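Local coordinates for clavulanic acid biosynthesis oligopeptide binding protein 2 (Streptomyces clavuligerus, PDB 2WOL) that probably binds peptides or related solutes as a family 5 solute-binding protein of the clavulanic acid biosynthetic pathway, at residues N318-A324 and E381-L387; G345-L351 and P525-K530; L351-P357 and P458-L464; P388-R392 and V416-L420. All coordinates share one frame; numbering follows the deposited sequence. Where two conformers were deposited one is given.

Contact 1: residues N318-A324 and E381-L387; sequences NVHVRRA and ELAAAGL
This is a helix-to-helix contact: the first turn of helix 319-327 packs against the last turn of helix 375-384 and the residues that follow it. The segments bury 415 Å² together, and three alanines, A324, A384 and A385, let the backbones come close, with H320 CA 5.0 Å from E381 CA. A384 CB lies over one face of the H320 ring, 3.8 Å from its centroid and 19° off the normal, a CH-pi contact. A385 CB reaches V321 CG2 at 3.6 Å, while the A324 methyl CB sits 3.8 Å from L382 CG. E381 bends at chi2 (-69°), which brings OE1 against the base of R323, 3.5 Å from its CB; the arginine's guanidinium group turns elsewhere and bonds to E519 O and Y365 OH.

The polar ends are tied indirectly. N318 is the N-cap, its OD1 accepting from H320 N at 2.8 Å in the carbonyl plane. Its ND2 donates a hydrogen bond to a water (2.9 Å) that in turn donates to A384 O (2.7 Å), close to the Schellman motif at G386, whose phi is positive. On the side of the sheet, V321 and L382 both rest on F391 of strand 391-398, and R322 NE is bonded to H520 O at the end of helix 503-520.

Contact 2: residues G345-L351 and P525-K530; sequences GDLTTAL and PLVHDK
G345 opens the pairing with K530 running alongside: it has positive phi (72°), and its CA sits 3.5 Å from H528 O, close enough to leave no place for a side chain. D346 forms the hydrogen-bonded antiparallel pair with H528. D346 N donates to H528 O and H528 N to D346 O, both at 2.8 Å. The D346 carboxylate forms a salt bridge with R300 through OD1, while OD2 takes a water that also bonds G345 O and, weakly, K530 NZ. L347 follows in the non-hydrogen-bonded pair with V527, its CD2 4.2 Å from CG1 of the valine.

T348 N donates to L526 O at 3.2 Å. The threonine lays CG2 over one face of the H528 ring, 4.0 Å from the centroid, and OG1, anti to the backbone N (chi1 -175°), turns forward along its own segment to donate to A350 O at 2.8 Å. T349 and A350 then bend round P525, whose CB is 3.3 Å from A350 O. L351 finishes on the same proline, CD2 to CG at 4.0 Å.

L526 and V527 both face H305 on the other flank, a classic beta bulge. The arrangement is that of a short antiparallel edge pairing on a bulged strand, here placing 346-347 beside 523-534 in the mixed sheet.

Contact 3: residues L351-P357 and P458-L464; sequences LFPPTLP and PTEYGFL
The F463 ring carries P353 on one face: CD stands over its centre, 3.6 Å from the centroid and only 9° off the normal. W453 meets the same ring edge-to-face. The F352 ring has E460 CG over one of its faces, 4.1 Å from the centroid, with ring and carboxylate planes 82° apart. The two phenyl groups approach each other obliquely, CD2 of F352 to CD2 of F463 at 3.9 Å, and L464 CD2 comes to F352 CZ at 3.6 Å, oblique to that ring. F463 reaches the proline because its CG is anti to the backbone N (chi1 -175°), which sends the ring away from helix 460-468 and into the loop.

That loop makes a type I turn from P353 to L356 and docks on the helix's first turns, where T459 is the N-cap: its OG1 accepts from G462 N and is also bonded to D182. Eight of the ten touching residues are buried, so the loop and the helix start meet in the interior of this solute-binding fold.

Past the turn, L356 splits its branches, CD1 to F463 CB (3.8 Å) and CD2 to P458 O (3.5 Å). E460, bent at chi2, brings OE2 to P357 CD at 3.2 Å; that oxygen accepts from A358 N. At the near end of the loop, E514 of helix 503-520 takes the backbone N-H of both L351 and F352.

Contact 4: residues P388-R392 and V416-L420; sequences PDGFR and VGIEL
The two chains run alongside in the same direction, 26° apart end to end, and R392 pairs with E419 as a parallel bridge (CA to CA 4.7 Å). E419 N donates to F391 O at 2.9 Å and 162°, a straight bond, whereas F391 N to G417 O is weak, at 3.2 Å. Further back, G390 CA comes to 3.3 Å from G417 O in a CA-H...O contact, and both glycines have positive phi. G417 is the C-prime residue of the Schellman motif ending helix 401-414. One water donates to P388 O and V416 O, joining the starts of the two segments, where the chains stand further apart.

F391 and I418 lie side by side and point the same way. The isoleucine offers CG2 to a face of the ring, 4.1 Å from the centroid and offset toward the rim, and also meets its far end with CG1 (3.8 Å from CE2). CG of F391 sits between the backbone N and the carbonyl carbon (chi1 57°), which carries the ring across to the neighbouring strand. On the other face of the sheet R392, extended from CG to NE, meets E419 in a salt bridge whose hydrogen bond, NE to OE1 at 2.9 Å, is bent and weak.

I418 also packs on L413, within the beta-alpha-beta unit 391-425. The chemistry is thus split: hydrophobic groups turn to the helices, while the exposed ion pair probably adds only modestly to the backbone pairing.

Contacts 1 and 4 form one neighbourhood, their centres 10 Å apart: L382 lies against V416, F391 and I418, so helix 375-384 covers the start of the parallel strands. Contacts 2 and 3 form another, with centres 13 Å apart and L351 in common; H528 NE2 of contact 2 comes to 3.1 Å from F352 O. The groups are well separated, contacts 3 and 4 having centres about 34 Å apart. Contacts 2 and 4 nevertheless reach the same mixed sheet, through strands 346-347 and 523-534, and 391-398 and 418-425. Along the chain, contact 4 is nested inside contact 3, itself inside contact 2, whereas contact 1 crosses both. The sheet thus spans from the outlying contacts 1 and 4 toward contact 2, nearer the chain's centre.

Contact 1: residues N318-A324 and E381-L387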
loop_
_atom_site.group_PDB
_atom_site.type_symbol
_atom_site.label_atom_id
_atom_site.label_comp_id
_atom_site.label_asym_id
_atom_site.label_seq_id
_atom_site.Cartn_x
_atom_site.Cartn_y
_atom_site.Cartn_z
ATOM N N ASN A 318 21.822 7.174 -20.799
ATOM C CA ASN A 318 23.029 7.825 -20.306
ATOM C C ASN A 318 22.799 8.345 -18.893
ATOM O O ASN A 318 21.893 9.154 -18.661
ATOM C CB ASN A 318 23.433 8.959 -21.255
ATOM C CG ASN A 318 24.814 9.501 -20.960
ATOM O OD1 ASN A 318 25.046 10.088 -19.909
ATOM N ND2 ASN A 318 25.743 9.312 -21.896
ATOM N N VAL A 319 23.616 7.876 -17.952
ATOM C CA VAL A 319 23.476 8.274 -16.542
ATOM C C VAL A 319 23.541 9.792 -16.357
ATOM O O VAL A 319 22.920 10.334 -15.445
ATOM C CB VAL A 319 24.502 7.556 -15.611
ATOM C CG1 VAL A 319 25.931 8.028 -15.887
ATOM C CG2 VAL A 319 24.128 7.749 -14.136
ATOM N N HIS A 320 24.287 10.475 -17.222
ATOM C CA HIS A 320 24.466 11.919 -17.086
ATOM C C HIS A 320 23.251 12.717 -17.522
ATOM O O HIS A 320 22.968 13.774 -16.957
ATOM C CB HIS A 320 25.753 12.361 -17.774
ATOM C CG HIS A 320 26.969 11.788 -17.131
ATOM N ND1 HIS A 320 27.721 10.784 -17.702
ATOM C CD2 HIS A 320 27.525 12.035 -15.922
ATOM C CE1 HIS A 320 28.704 10.457 -16.881
ATOM N NE2 HIS A 320 28.605 11.199 -15.793
ATOM N N VAL A 321 22.522 12.193 -18.504
ATOM C CA VAL A 321 21.204 12.728 -18.835
ATOM C C VAL A 321 20.304 12.632 -17.601
ATOM O O VAL A 321 19.621 13.593 -17.244
ATOM C CB VAL A 321 20.576 11.982 -20.031
ATOM C CG1 VAL A 321 19.075 12.232 -20.113
ATOM C CG2 VAL A 321 21.268 12.392 -21.325
ATOM N N ARG A 322 20.338 11.479 -16.934
ATOM C CA ARG A 322 19.456 11.243 -15.792
ATOM C C ARG A 322 19.823 12.137 -14.615
ATOM O O ARG A 322 18.946 12.680 -13.950
ATOM C CB ARG A 322 19.458 9.766 -15.398
ATOM C CG ARG A 322 19.060 8.840 -16.549
ATOM C CD ARG A 322 18.714 7.435 -16.076
ATOM N NE ARG A 322 19.828 6.742 -15.430
ATOM C CZ ARG A 322 20.696 5.946 -16.056
ATOM N NH1 ARG A 322 20.607 5.744 -17.369
ATOM N NH2 ARG A 322 21.660 5.357 -15.365
ATOM N N ARG A 323 21.122 12.303 -14.375
ATOM C CA ARG A 323 21.592 13.193 -13.311
ATOM C C ARG A 323 21.287 14.658 -13.609
ATOM O O ARG A 323 20.960 15.419 -12.698
ATOM C CB ARG A 323 23.085 12.980 -13.033
ATOM C CG ARG A 323 23.360 11.620 -12.407
ATOM C CD ARG A 323 24.831 11.371 -12.156
ATOM N NE ARG A 323 25.008 10.071 -11.516
ATOM C CZ ARG A 323 26.149 9.385 -11.488
ATOM N NH1 ARG A 323 27.254 9.867 -12.052
ATOM N NH2 ARG A 323 26.182 8.205 -10.886
ATOM N N ALA A 324 21.385 15.049 -14.879
ATOM C CA ALA A 324 21.011 16.399 -15.286
ATOM C C ALA A 324 19.575 16.698 -14.876
ATOM O O ALA A 324 19.289 17.756 -14.324
ATOM C CB ALA A 324 21.185 16.576 -16.785
ATOM N N GLU A 381 26.378 18.002 -16.292
ATOM C CA GLU A 381 25.934 16.638 -16.580
ATOM C C GLU A 381 25.524 16.496 -18.046
ATOM O O GLU A 381 25.880 15.515 -18.704
ATOM C CB GLU A 381 24.779 16.221 -15.660
ATOM C CG GLU A 381 25.128 16.130 -14.170
ATOM C CD GLU A 381 26.058 14.980 -13.807
ATOM O OE1 GLU A 381 26.122 13.978 -14.561
ATOM O OE2 GLU A 381 26.718 15.081 -12.747
ATOM N N LEU A 382 24.786 17.478 -18.559
ATOM C CA LEU A 382 24.411 17.487 -19.978
ATOM C C LEU A 382 25.637 17.444 -20.893
ATOM O O LEU A 382 25.658 16.691 -21.867
ATOM C CB LEU A 382 23.522 18.686 -20.315
ATOM C CG LEU A 382 22.059 18.586 -19.866
ATOM C CD1 LEU A 382 21.348 19.897 -20.117
ATOM C CD2 LEU A 382 21.342 17.430 -20.567
ATOM N N ALA A 383 26.655 18.241 -20.567
ATOM C CA ALA A 383 27.923 18.199 -21.295
ATOM C C ALA A 383 28.564 16.809 -21.242
ATOM O O ALA A 383 29.065 16.314 -22.254
ATOM C CB ALA A 383 28.876 19.256 -20.763
ATOM N N ALA A 384 28.523 16.171 -20.073
ATOM C CA ALA A 384 29.062 14.816 -19.919
ATOM C C ALA A 384 28.333 13.797 -20.800
ATOM O O ALA A 384 28.923 12.805 -21.233
ATOM C CB ALA A 384 29.040 14.385 -18.460
ATOM N N ALA A 385 27.055 14.062 -21.069
ATOM C CA ALA A 385 26.226 13.188 -21.901
ATOM C C ALA A 385 26.440 13.417 -23.394
ATOM O O ALA A 385 25.894 12.682 -24.221
ATOM C CB ALA A 385 24.754 13.377 -21.550
ATOM N N GLY A 386 27.225 14.432 -23.739
ATOM C CA GLY A 386 27.391 14.827 -25.136
ATOM C C GLY A 386 26.184 15.582 -25.659
ATOM O O GLY A 386 25.968 15.672 -26.871
ATOM N N LEU A 387 25.388 16.128 -24.740
ATOM C CA LEU A 387 24.203 16.902 -25.097
ATOM C C LEU A 387 24.182 18.229 -24.337
ATOM O O LEU A 387 23.223 18.515 -23.613
ATOM C CB LEU A 387 22.925 16.094 -24.820
ATOM C CG LEU A 387 22.722 14.796 -25.611
ATOM C CD1 LEU A 387 21.618 13.958 -24.990
ATOM C CD2 LEU A 387 22.416 15.064 -27.088
HETATM O O HOH W 1 28.527 10.144 -21.660
#

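Contact 2: residues G345-L351 and P525-K530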
loop_
_atom_site.group_PDB
_atom_site.type_symbol
_atom_site.label_atom_id
_atom_site.label_comp_id
_atom_site.label_asym_id
_atom_site.label_seq_id
_atom_site.Cartn_x
_atom_site.Cartn_y
_atom_site.Cartn_z
ATOM N N GLY A 345 2.595 17.448 0.872
ATOM C CA GLY A 345 3.355 16.330 1.415
ATOM C C GLY A 345 4.684 16.762 1.999
ATOM O O GLY A 345 4.868 17.925 2.379
ATOM N N ASP A 346 5.615 15.817 2.059
ATOM C CA ASP A 346 6.895 16.026 2.710
ATOM C C ASP A 346 8.024 15.856 1.706
ATOM O O ASP A 346 8.209 14.768 1.161
ATOM C CB ASP A 346 7.056 15.020 3.842
ATOM C CG ASP A 346 7.814 15.587 4.999
ATOM O OD1 ASP A 346 9.063 15.656 4.928
ATOM O OD2 ASP A 346 7.149 15.969 5.985
ATOM N N LEU A 347 8.772 16.930 1.458
ATOM C CA LEU A 347 9.897 16.878 0.525
ATOM C C LEU A 347 10.833 15.738 0.881
ATOM O O LEU A 347 11.104 15.489 2.054
ATOM C CB LEU A 347 10.684 18.188 0.542
ATOM C CG LEU A 347 10.150 19.362 -0.268
ATOM C CD1 LEU A 347 11.018 20.580 0.004
ATOM C CD2 LEU A 347 10.149 19.023 -1.753
ATOM N N THR A 348 11.316 15.041 -0.141
ATOM C CA THR A 348 12.288 13.982 0.065
ATOM C C THR A 348 13.319 13.961 -1.056
ATOM O O THR A 348 12.987 14.231 -2.212
ATOM C CB THR A 348 11.607 12.596 0.216
ATOM O OG1 THR A 348 12.596 11.607 0.521
ATOM C CG2 THR A 348 10.869 12.194 -1.050
ATOM N N THR A 349 14.564 13.649 -0.699
ATOM C CA THR A 349 15.635 13.449 -1.676
ATOM C C THR A 349 16.020 11.970 -1.788
ATOM O O THR A 349 16.945 11.612 -2.518
ATOM C CB THR A 349 16.888 14.266 -1.322
ATOM O OG1 THR A 349 17.412 13.809 -0.071
ATOM C CG2 THR A 349 16.551 15.750 -1.213
ATOM N N ALA A 350 15.317 11.116 -1.049
ATOM C CA ALA A 350 15.515 9.671 -1.134
ATOM C C ALA A 350 14.172 8.931 -1.193
ATOM O O ALA A 350 13.113 9.557 -1.265
ATOM C CB ALA A 350 16.373 9.179 0.026
ATOM N N LEU A 351 14.230 7.602 -1.156
ATOM C CA LEU A 351 13.069 6.774 -1.481
ATOM C C LEU A 351 12.282 6.266 -0.270
ATOM O O LEU A 351 11.064 6.433 -0.215
ATOM C CB LEU A 351 13.484 5.607 -2.387
ATOM C CG LEU A 351 14.290 5.982 -3.641
ATOM C CD1 LEU A 351 14.884 4.751 -4.296
ATOM C CD2 LEU A 351 13.445 6.754 -4.647
ATOM N N PRO A 525 13.010 11.244 -6.606
ATOM C CA PRO A 525 12.045 11.371 -5.517
ATOM C C PRO A 525 11.539 12.801 -5.438
ATOM O O PRO A 525 12.327 13.740 -5.567
ATOM C CB PRO A 525 12.861 11.036 -4.260
ATOM C CG PRO A 525 14.212 10.635 -4.715
ATOM C CD PRO A 525 14.389 11.081 -6.118
ATOM N N LEU A 526 10.235 12.962 -5.237
ATOM C CA LEU A 526 9.649 14.296 -5.096
ATOM C C LEU A 526 9.194 14.553 -3.665
ATOM O O LEU A 526 9.810 15.339 -2.941
ATOM C CB LEU A 526 8.501 14.508 -6.090
ATOM C CG LEU A 526 8.849 14.343 -7.575
ATOM C CD1 LEU A 526 7.619 14.553 -8.439
ATOM C CD2 LEU A 526 9.959 15.300 -7.989
ATOM N N VAL A 527 8.118 13.884 -3.263
ATOM C CA VAL A 527 7.601 14.013 -1.902
ATOM C C VAL A 527 7.110 12.681 -1.371
ATOM O O VAL A 527 6.718 11.807 -2.149
ATOM C CB VAL A 527 6.431 15.048 -1.799
ATOM C CG1 VAL A 527 6.895 16.458 -2.168
ATOM C CG2 VAL A 527 5.225 14.627 -2.648
ATOM N N HIS A 528 7.154 12.530 -0.051
ATOM C CA HIS A 528 6.367 11.504 0.618
ATOM C C HIS A 528 5.002 12.114 0.900
ATOM O O HIS A 528 4.891 13.170 1.546
ATOM C CB HIS A 528 7.030 11.034 1.908
ATOM C CG HIS A 528 8.275 10.235 1.689
ATOM N ND1 HIS A 528 8.295 9.066 0.959
ATOM C CD2 HIS A 528 9.544 10.433 2.118
ATOM C CE1 HIS A 528 9.525 8.583 0.939
ATOM N NE2 HIS A 528 10.300 9.391 1.640
ATOM N N ASP A 529 3.969 11.453 0.394
ATOM C CA ASP A 529 2.610 11.980 0.440
ATOM C C ASP A 529 2.070 12.088 1.865
ATOM O O ASP A 529 2.427 11.302 2.751
ATOM C CB ASP A 529 1.668 11.186 -0.472
ATOM C CG ASP A 529 1.849 11.540 -1.944
ATOM O OD1 ASP A 529 1.928 12.747 -2.271
ATOM O OD2 ASP A 529 1.910 10.612 -2.776
ATOM N N LYS A 530 1.240 13.104 2.070
ATOM C CA LYS A 530 0.494 13.280 3.306
ATOM C C LYS A 530 -0.973 13.453 2.953
ATOM O O LYS A 530 -1.320 13.705 1.798
ATOM C CB LYS A 530 1.015 14.483 4.092
ATOM C CG LYS A 530 2.384 14.240 4.721
ATOM C CD LYS A 530 2.946 15.468 5.419
ATOM C CE LYS A 530 2.201 15.789 6.709
ATOM N NZ LYS A 530 2.861 16.894 7.455
HETATM O O HOH W 2 5.229 18.066 5.415
#

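Contact 3: residues L351-P357 and P458-L464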
loop_
_atom_site.group_PDB
_atom_site.type_symbol
_atom_site.label_atom_id
_atom_site.label_comp_id
_atom_site.label_asym_id
_atom_site.label_seq_id
_atom_site.Cartn_x
_atom_site.Cartn_y
_atom_site.Cartn_z
ATOM N N LEU A 351 14.230 7.602 -1.156
ATOM C CA LEU A 351 13.069 6.774 -1.481
ATOM C C LEU A 351 12.282 6.266 -0.270
ATOM O O LEU A 351 11.064 6.433 -0.215
ATOM C CB LEU A 351 13.484 5.607 -2.387
ATOM C CG LEU A 351 14.290 5.982 -3.641
ATOM C CD1 LEU A 351 14.884 4.751 -4.296
ATOM C CD2 LEU A 351 13.445 6.754 -4.647
ATOM N N PHE A 352 12.972 5.652 0.691
ATOM C CA PHE A 352 12.308 5.052 1.857
ATOM C C PHE A 352 11.513 6.067 2.671
ATOM O O PHE A 352 12.019 7.151 2.973
ATOM C CB PHE A 352 13.324 4.403 2.804
ATOM C CG PHE A 352 13.971 3.150 2.274
ATOM C CD1 PHE A 352 15.353 2.996 2.344
ATOM C CD2 PHE A 352 13.206 2.116 1.731
ATOM C CE1 PHE A 352 15.970 1.838 1.872
ATOM C CE2 PHE A 352 13.820 0.954 1.259
ATOM C CZ PHE A 352 15.201 0.822 1.330
ATOM N N PRO A 353 10.266 5.718 3.037
ATOM C CA PRO A 353 9.544 6.492 4.052
ATOM C C PRO A 353 10.228 6.357 5.418
ATOM O O PRO A 353 10.884 5.344 5.673
ATOM C CB PRO A 353 8.161 5.826 4.089
ATOM C CG PRO A 353 8.064 5.033 2.837
ATOM C CD PRO A 353 9.459 4.602 2.520
ATOM N N PRO A 354 10.083 7.372 6.294
ATOM C CA PRO A 354 10.690 7.326 7.632
ATOM C C PRO A 354 10.155 6.236 8.574
ATOM O O PRO A 354 10.701 6.056 9.668
ATOM C CB PRO A 354 10.403 8.721 8.200
ATOM C CG PRO A 354 9.239 9.216 7.434
ATOM C CD PRO A 354 9.377 8.646 6.057
ATOM N N THR A 355 9.111 5.517 8.161
ATOM C CA THR A 355 8.583 4.394 8.945
ATOM C C THR A 355 9.505 3.184 8.892
ATOM O O THR A 355 9.451 2.313 9.763
ATOM C CB THR A 355 7.186 3.943 8.459
ATOM O OG1 THR A 355 7.170 3.873 7.026
ATOM C CG2 THR A 355 6.103 4.894 8.946
ATOM N N LEU A 356 10.344 3.129 7.862
ATOM C CA LEU A 356 11.208 1.972 7.648
ATOM C C LEU A 356 12.573 2.155 8.300
ATOM O O LEU A 356 13.153 3.241 8.225
ATOM C CB LEU A 356 11.356 1.679 6.154
ATOM C CG LEU A 356 10.064 1.485 5.355
ATOM C CD1 LEU A 356 10.402 1.179 3.911
ATOM C CD2 LEU A 356 9.187 0.383 5.943
ATOM N N PRO A 357 13.085 1.092 8.953
ATOM C CA PRO A 357 14.393 1.096 9.619
ATOM C C PRO A 357 15.540 1.646 8.774
ATOM O O PRO A 357 16.401 2.346 9.303
ATOM C CB PRO A 357 14.624 -0.384 9.934
ATOM C CG PRO A 357 13.252 -0.918 10.141
ATOM C CD PRO A 357 12.395 -0.202 9.130
ATOM N N PRO A 458 4.585 -3.057 4.980
ATOM C CA PRO A 458 5.497 -2.009 5.458
ATOM C C PRO A 458 6.917 -2.470 5.799
ATOM O O PRO A 458 7.344 -2.389 6.956
ATOM C CB PRO A 458 4.780 -1.467 6.699
ATOM C CG PRO A 458 4.030 -2.640 7.223
ATOM C CD PRO A 458 3.633 -3.469 6.031
ATOM N N THR A 459 7.634 -2.941 4.782
ATOM C CA THR A 459 9.038 -3.310 4.927
ATOM C C THR A 459 9.823 -2.742 3.759
ATOM O O THR A 459 9.244 -2.320 2.747
ATOM C CB THR A 459 9.259 -4.844 4.931
ATOM O OG1 THR A 459 8.891 -5.384 3.657
ATOM C CG2 THR A 459 8.458 -5.523 6.037
ATOM N N GLU A 460 11.146 -2.750 3.893
ATOM C CA GLU A 460 12.024 -2.299 2.820
ATOM C C GLU A 460 11.848 -3.126 1.546
ATOM O O GLU A 460 11.848 -2.572 0.442
ATOM C CB GLU A 460 13.485 -2.308 3.267
ATOM C CG GLU A 460 13.846 -1.217 4.263
ATOM C CD GLU A 460 13.611 -1.619 5.709
ATOM O OE1 GLU A 460 12.862 -2.586 5.961
ATOM O OE2 GLU A 460 14.180 -0.962 6.601
ATOM N N TYR A 461 11.683 -4.443 1.694
ATOM C CA TYR A 461 11.421 -5.284 0.532
ATOM C C TYR A 461 10.116 -4.883 -0.144
ATOM O O TYR A 461 10.083 -4.656 -1.352
ATOM C CB TYR A 461 11.391 -6.782 0.868
ATOM C CG TYR A 461 11.209 -7.604 -0.387
ATOM C CD1 TYR A 461 12.312 -8.011 -1.134
ATOM C CD2 TYR A 461 9.933 -7.923 -0.863
ATOM C CE1 TYR A 461 12.158 -8.736 -2.313
ATOM C CE2 TYR A 461 9.767 -8.646 -2.037
ATOM C CZ TYR A 461 10.882 -9.049 -2.756
ATOM O OH TYR A 461 10.714 -9.760 -3.920
ATOM N N GLY A 462 9.044 -4.804 0.643
ATOM C CA GLY A 462 7.740 -4.419 0.120
ATOM C C GLY A 462 7.778 -3.076 -0.587
ATOM O O GLY A 462 7.151 -2.898 -1.630
ATOM N N PHE A 463 8.524 -2.131 -0.020
ATOM C CA PHE A 463 8.587 -0.798 -0.594
ATOM C C PHE A 463 9.469 -0.700 -1.837
ATOM O O PHE A 463 9.059 -0.133 -2.858
ATOM C CB PHE A 463 9.031 0.240 0.444
ATOM C CG PHE A 463 8.988 1.645 -0.082
ATOM C CD1 PHE A 463 7.804 2.374 -0.037
ATOM C CD2 PHE A 463 10.111 2.218 -0.667
ATOM C CE1 PHE A 463 7.739 3.658 -0.558
ATOM C CE2 PHE A 463 10.061 3.508 -1.186
ATOM C CZ PHE A 463 8.879 4.228 -1.129
ATOM N N LEU A 464 10.682 -1.234 -1.748
ATOM C CA LEU A 464 11.694 -0.958 -2.767
ATOM C C LEU A 464 11.844 -2.017 -3.858
ATOM O O LEU A 464 12.092 -1.674 -5.014
ATOM C CB LEU A 464 13.051 -0.642 -2.122
ATOM C CG LEU A 464 14.113 0.017 -3.014
ATOM C CD1 LEU A 464 13.561 1.245 -3.738
ATOM C CD2 LEU A 464 15.357 0.380 -2.217
#

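Contact 4: residues P388-R392 and V416-L420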
loop_
_atom_site.group_PDB
_atom_site.type_symbol
_atom_site.label_atom_id
_atom_site.label_comp_id
_atom_site.label_asym_id
_atom_site.label_seq_id
_atom_site.Cartn_x
_atom_site.Cartn_y
_atom_site.Cartn_z
ATOM N N PRO A 388 25.233 19.059 -24.516
ATOM C CA PRO A 388 25.389 20.255 -23.678
ATOM C C PRO A 388 24.240 21.265 -23.767
ATOM O O PRO A 388 23.994 21.993 -22.805
ATOM C CB PRO A 388 26.697 20.880 -24.186
ATOM C CG PRO A 388 26.897 20.311 -25.546
ATOM C CD PRO A 388 26.325 18.936 -25.500
ATOM N N ASP A 389 23.542 21.296 -24.901
ATOM C CA ASP A 389 22.469 22.268 -25.119
ATOM C C ASP A 389 21.083 21.709 -24.799
ATOM O O ASP A 389 20.069 22.400 -24.950
ATOM C CB ASP A 389 22.517 22.785 -26.558
ATOM C CG ASP A 389 23.790 23.554 -26.853
ATOM O OD1 ASP A 389 24.210 24.367 -26.003
ATOM O OD2 ASP A 389 24.373 23.342 -27.939
ATOM N N GLY A 390 21.049 20.461 -24.347
ATOM C CA GLY A 390 19.797 19.799 -24.018
ATOM C C GLY A 390 19.347 18.861 -25.116
ATOM O O GLY A 390 20.140 18.452 -25.970
ATOM N N PHE A 391 18.064 18.519 -25.084
ATOM C CA PHE A 391 17.482 17.547 -26.004
ATOM C C PHE A 391 15.968 17.591 -25.871
ATOM O O PHE A 391 15.436 18.266 -24.989
ATOM C CB PHE A 391 17.997 16.126 -25.706
ATOM C CG PHE A 391 17.747 15.669 -24.293
ATOM C CD1 PHE A 391 16.569 15.000 -23.962
ATOM C CD2 PHE A 391 18.694 15.897 -23.294
ATOM C CE1 PHE A 391 16.330 14.581 -22.659
ATOM C CE2 PHE A 391 18.462 15.485 -21.984
ATOM C CZ PHE A 391 17.281 14.823 -21.669
ATOM N N ARG A 392 15.284 16.858 -26.740
ATOM C CA ARG A 392 13.833 16.739 -26.673
ATOM C C ARG A 392 13.431 15.366 -26.153
ATOM O O ARG A 392 14.082 14.360 -26.450
ATOM C CB ARG A 392 13.202 17.015 -28.040
ATOM C CG ARG A 392 13.337 18.463 -28.472
ATOM C CD ARG A 392 12.411 18.802 -29.621
ATOM N NE ARG A 392 12.544 20.204 -30.014
ATOM C CZ ARG A 392 11.919 20.764 -31.047
ATOM N NH1 ARG A 392 11.102 20.046 -31.809
ATOM N NH2 ARG A 392 12.114 22.049 -31.317
ATOM N N VAL A 416 17.368 24.329 -18.701
ATOM C CA VAL A 416 18.663 23.834 -19.183
ATOM C C VAL A 416 18.554 23.232 -20.594
ATOM O O VAL A 416 19.404 22.447 -21.021
ATOM C CB VAL A 416 19.317 22.835 -18.183
ATOM C CG1 VAL A 416 19.645 23.534 -16.868
ATOM C CG2 VAL A 416 18.420 21.619 -17.944
ATOM N N GLY A 417 17.498 23.611 -21.310
ATOM C CA GLY A 417 17.331 23.212 -22.706
ATOM C C GLY A 417 16.779 21.817 -22.924
ATOM O O GLY A 417 16.819 21.297 -24.041
ATOM N N ILE A 418 16.271 21.197 -21.862
ATOM C CA ILE A 418 15.571 19.927 -22.004
ATOM C C ILE A 418 14.110 20.249 -22.289
ATOM O O ILE A 418 13.382 20.716 -21.407
ATOM C CB ILE A 418 15.731 19.017 -20.762
ATOM C CG1 ILE A 418 17.218 18.739 -20.504
ATOM C CG2 ILE A 418 14.963 17.713 -20.963
ATOM C CD1 ILE A 418 17.529 18.085 -19.157
ATOM N N GLU A 419 13.707 20.014 -23.537
ATOM C CA GLU A 419 12.384 20.390 -24.026
ATOM C C GLU A 419 11.466 19.180 -24.003
ATOM O O GLU A 419 11.607 18.262 -24.815
ATOM C CB GLU A 419 12.468 20.937 -25.455
ATOM C CG GLU A 419 13.375 22.145 -25.633
ATOM C CD GLU A 419 13.544 22.525 -27.097
ATOM O OE1 GLU A 419 12.623 22.249 -27.900
ATOM O OE2 GLU A 419 14.599 23.099 -27.442
ATOM N N LEU A 420 10.524 19.185 -23.066
ATOM C CA LEU A 420 9.605 18.070 -22.918
ATOM C C LEU A 420 8.227 18.387 -23.456
ATOM O O LEU A 420 7.739 19.511 -23.331
ATOM C CB LEU A 420 9.466 17.670 -21.448
ATOM C CG LEU A 420 10.695 17.255 -20.644
ATOM C CD1 LEU A 420 10.238 16.771 -19.279
ATOM C CD2 LEU A 420 11.486 16.175 -21.356
HETATM O O HOH W 3 21.962 23.195 -21.277
#